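Local coordinates for protein probable fimbrial chaperone YadV (Escherichia coli K-12, PDB 5GHU) that probably acts as a periplasmic chaperone that helps fold and deliver pilin subunits for assembly of a chaperone-usher fimbria, at residues 150-161 with 181-192. Sequence-based numbering, arbitrary orientation.
Sequences SLRVTNPTPYYV and MIAPFSDEVMKV
Leu151 and Met190 exchange paired backbone hydrogen bonds, Leu151 N to Met190 O and Met190 N to Leu151 O, and Val153 and Glu188 repeat the pattern, which fixes strands 150-155 and 186-191 as antiparallel, axes approaching to 4.6 Å with N-to-C directions 157° apart. Beyond the strands, Val161 and Ile182 form an isolated bridge, with Ile182 N 2.9 Å from Val161 O. Between these regions Phe185 and Ser186 both face Asn155 as a G1 beta bulge, at the end of a type II turn from Ala183 to Ser186.

Side-chain hydrogen bonds gather at Asn155. A chi1 of -179° swings its carboxamide away from its own backbone N and into the loop: ND2 donates in the amide plane to Tyr159 O at 2.8 Å and weakly to Ala183 O at 3.1 Å, while OD1 accepts from Thr157 N and OG1, the former making an Asx turn. An alanine here would remove this amide and is likely to leave Tyr159 O without its donor and the 156-160 loop less firmly tied to the turn. Elsewhere, Thr154 OG1 donates to Asp187 OD1 (2.7 Å) from above the carboxylate plane and accepts a hydrogen bond from Arg152 NH1, lying in the guanidinium plane.

The strands belong to the immunoglobulin-like C-terminal domain of this PapD-family chaperone, where 139-143 flanks 150-155 on its other edge.

Two rings pack at the loop end. Pro184 CD sits 3.4 Å from the Tyr160 ring centroid, 5° off the normal, a CH-pi contact; Met181 SD approaches that ring obliquely, and Phe121 of the N-terminal domain also meets it. Phe185 has Thr157 O over its ring centre, and its CZ lies 3.8 Å from Pro158 CB. On one sheet face, Val153 and Met190 cross at about a right angle, CG2 to CE 3.7 Å.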
# COMPACT_ATOMS: atom_id res chain seq x y z
N SER A 150 19.11 -10.61 -7.68
CA SER A 150 18.18 -9.80 -6.89
C SER A 150 18.84 -8.52 -6.49
O SER A 150 20.05 -8.40 -6.61
CB SER A 150 17.71 -10.57 -5.66
OG SER A 150 18.85 -11.02 -4.99
N LEU A 151 18.03 -7.58 -5.99
CA LEU A 151 18.50 -6.28 -5.58
C LEU A 151 18.22 -6.14 -4.11
O LEU A 151 17.16 -6.55 -3.63
CB LEU A 151 17.78 -5.17 -6.29
CG LEU A 151 17.98 -5.31 -7.80
CD1 LEU A 151 17.03 -4.38 -8.50
CD2 LEU A 151 19.38 -4.89 -8.09
N ARG A 152 19.17 -5.53 -3.41
CA ARG A 152 18.90 -5.11 -2.03
C ARG A 152 18.61 -3.61 -2.05
O ARG A 152 19.35 -2.83 -2.67
CB ARG A 152 20.07 -5.44 -1.12
CG ARG A 152 19.89 -4.99 0.36
CD ARG A 152 20.47 -3.61 0.68
NE ARG A 152 21.94 -3.64 0.61
CZ ARG A 152 22.72 -2.66 1.09
NH1 ARG A 152 22.19 -1.58 1.69
NH2 ARG A 152 24.06 -2.78 1.00
N VAL A 153 17.53 -3.23 -1.41
CA VAL A 153 17.04 -1.86 -1.48
C VAL A 153 16.97 -1.34 -0.04
O VAL A 153 16.49 -2.05 0.84
CB VAL A 153 15.66 -1.78 -2.13
CG1 VAL A 153 15.26 -0.29 -2.45
CG2 VAL A 153 15.65 -2.58 -3.45
N THR A 154 17.48 -0.13 0.17
CA THR A 154 17.53 0.46 1.53
C THR A 154 16.73 1.74 1.53
O THR A 154 16.96 2.60 0.68
CB THR A 154 18.96 0.73 1.90
OG1 THR A 154 19.63 -0.53 2.08
CG2 THR A 154 19.07 1.48 3.22
N ASN A 155 15.83 1.85 2.50
CA ASN A 155 14.97 3.05 2.66
C ASN A 155 15.43 3.83 3.88
O ASN A 155 15.20 3.36 4.99
CB ASN A 155 13.54 2.58 2.85
CG ASN A 155 12.55 3.75 3.00
OD1 ASN A 155 12.91 4.90 3.00
ND2 ASN A 155 11.28 3.37 3.06
N PRO A 156 16.07 4.95 3.67
CA PRO A 156 16.60 5.76 4.79
C PRO A 156 15.57 6.75 5.36
O PRO A 156 15.96 7.57 6.23
CB PRO A 156 17.76 6.53 4.15
CG PRO A 156 17.23 6.79 2.73
CD PRO A 156 16.42 5.53 2.33
N THR A 157 14.34 6.64 4.91
CA THR A 157 13.32 7.68 5.24
C THR A 157 12.31 7.14 6.27
O THR A 157 12.14 5.89 6.44
CB THR A 157 12.51 8.17 4.01
OG1 THR A 157 11.49 7.22 3.69
CG2 THR A 157 13.40 8.39 2.80
N PRO A 158 11.50 8.03 6.84
CA PRO A 158 10.39 7.57 7.71
C PRO A 158 9.10 7.20 7.01
O PRO A 158 8.10 6.97 7.68
CB PRO A 158 10.13 8.80 8.62
CG PRO A 158 10.56 9.99 7.71
CD PRO A 158 11.79 9.48 6.94
N TYR A 159 9.14 7.08 5.68
CA TYR A 159 7.96 6.77 4.88
C TYR A 159 8.06 5.41 4.21
O TYR A 159 9.15 4.99 3.79
CB TYR A 159 7.77 7.81 3.76
CG TYR A 159 7.68 9.23 4.27
CD1 TYR A 159 6.50 9.64 4.88
CD2 TYR A 159 8.75 10.12 4.13
CE1 TYR A 159 6.37 10.97 5.35
CE2 TYR A 159 8.62 11.49 4.57
CZ TYR A 159 7.42 11.86 5.18
OH TYR A 159 7.22 13.15 5.69
N TYR A 160 6.93 4.73 4.13
CA TYR A 160 6.87 3.59 3.21
C TYR A 160 7.08 4.06 1.79
O TYR A 160 6.65 5.18 1.39
CB TYR A 160 5.49 2.87 3.27
CG TYR A 160 5.29 2.13 4.54
CD1 TYR A 160 4.88 2.77 5.71
CD2 TYR A 160 5.61 0.80 4.60
CE1 TYR A 160 4.74 2.06 6.89
CE2 TYR A 160 5.47 0.08 5.83
CZ TYR A 160 5.02 0.75 6.94
OH TYR A 160 4.92 0.04 8.13
N VAL A 161 7.68 3.16 1.00
CA VAL A 161 7.63 3.30 -0.47
C VAL A 161 6.95 2.09 -1.06
O VAL A 161 7.27 0.94 -0.73
CB VAL A 161 9.03 3.48 -1.12
CG1 VAL A 161 8.90 3.52 -2.67
CG2 VAL A 161 9.68 4.80 -0.63
N MET A 181 6.72 -3.51 -1.36
CA MET A 181 6.73 -2.34 -0.49
C MET A 181 7.93 -2.38 0.46
O MET A 181 8.27 -3.45 0.99
CB MET A 181 5.39 -2.28 0.28
CG MET A 181 5.37 -1.07 1.18
SD MET A 181 3.68 -0.76 1.86
CE MET A 181 3.44 -2.20 2.85
N ILE A 182 8.53 -1.22 0.70
CA ILE A 182 9.67 -1.16 1.62
C ILE A 182 9.35 -0.20 2.78
O ILE A 182 8.94 0.94 2.58
CB ILE A 182 10.99 -0.81 0.89
CG1 ILE A 182 12.16 -0.80 1.90
CG2 ILE A 182 10.92 0.47 0.06
CD1 ILE A 182 13.53 -0.73 1.19
N ALA A 183 9.42 -0.77 3.97
CA ALA A 183 9.08 -0.01 5.19
C ALA A 183 10.09 1.07 5.51
O ALA A 183 11.25 1.03 5.08
CB ALA A 183 8.94 -1.03 6.36
N PRO A 184 9.67 2.04 6.34
CA PRO A 184 10.62 3.07 6.82
C PRO A 184 11.86 2.44 7.41
O PRO A 184 11.77 1.39 8.12
CB PRO A 184 9.84 3.83 7.92
CG PRO A 184 8.38 3.65 7.45
CD PRO A 184 8.27 2.26 6.80
N PHE A 185 13.01 3.07 7.14
CA PHE A 185 14.24 2.68 7.89
C PHE A 185 14.54 1.20 7.83
O PHE A 185 14.85 0.57 8.88
CB PHE A 185 14.16 3.14 9.38
CG PHE A 185 13.91 4.63 9.54
CD1 PHE A 185 14.77 5.58 8.98
CD2 PHE A 185 12.79 5.04 10.22
CE1 PHE A 185 14.55 6.97 9.16
CE2 PHE A 185 12.53 6.41 10.40
CZ PHE A 185 13.39 7.37 9.89
N SER A 186 14.41 0.60 6.64
CA SER A 186 14.57 -0.84 6.49
C SER A 186 15.16 -1.20 5.13
O SER A 186 15.28 -0.34 4.25
CB SER A 186 13.20 -1.50 6.64
OG SER A 186 12.47 -1.34 5.39
N ASP A 187 15.57 -2.45 5.06
CA ASP A 187 16.01 -3.05 3.79
C ASP A 187 14.98 -4.03 3.29
O ASP A 187 14.27 -4.68 4.09
CB ASP A 187 17.32 -3.83 4.00
CG ASP A 187 18.54 -2.96 4.16
OD1 ASP A 187 18.42 -1.75 4.17
OD2 ASP A 187 19.64 -3.54 4.33
N GLU A 188 14.91 -4.24 1.95
CA GLU A 188 14.16 -5.32 1.39
C GLU A 188 14.96 -5.84 0.18
O GLU A 188 15.54 -5.03 -0.53
CB GLU A 188 12.81 -4.84 0.83
CG GLU A 188 11.74 -4.64 1.81
CD GLU A 188 11.42 -5.87 2.60
OE1 GLU A 188 11.75 -7.02 2.17
OE2 GLU A 188 10.88 -5.70 3.70
N VAL A 189 14.90 -7.13 -0.04
CA VAL A 189 15.46 -7.75 -1.26
C VAL A 189 14.32 -7.97 -2.27
O VAL A 189 13.23 -8.44 -1.91
CB VAL A 189 16.16 -9.06 -0.98
CG1 VAL A 189 16.53 -9.75 -2.34
CG2 VAL A 189 17.42 -8.79 -0.15
N MET A 190 14.58 -7.65 -3.55
CA MET A 190 13.55 -7.80 -4.57
C MET A 190 14.18 -8.59 -5.68
O MET A 190 15.31 -8.28 -6.11
CB MET A 190 13.05 -6.42 -5.05
CG MET A 190 12.45 -5.58 -3.93
SD MET A 190 11.98 -3.97 -4.62
CE MET A 190 11.99 -2.99 -3.13
N LYS A 191 13.47 -9.63 -6.11
CA LYS A 191 13.94 -10.54 -7.15
C LYS A 191 13.95 -9.85 -8.53
O LYS A 191 13.11 -9.01 -8.83
CB LYS A 191 13.04 -11.78 -7.20
CG LYS A 191 13.27 -12.74 -6.03
CD LYS A 191 12.55 -14.09 -6.23
CE LYS A 191 12.83 -14.66 -7.63
NZ LYS A 191 12.42 -16.09 -7.82
N VAL A 192 14.94 -10.21 -9.35
CA VAL A 192 15.00 -9.74 -10.76
C VAL A 192 14.70 -10.95 -11.64
O VAL A 192 15.41 -11.95 -11.59
CB VAL A 192 16.37 -9.12 -11.15
CG1 VAL A 192 16.37 -8.65 -12.63
CG2 VAL A 192 16.70 -7.93 -10.23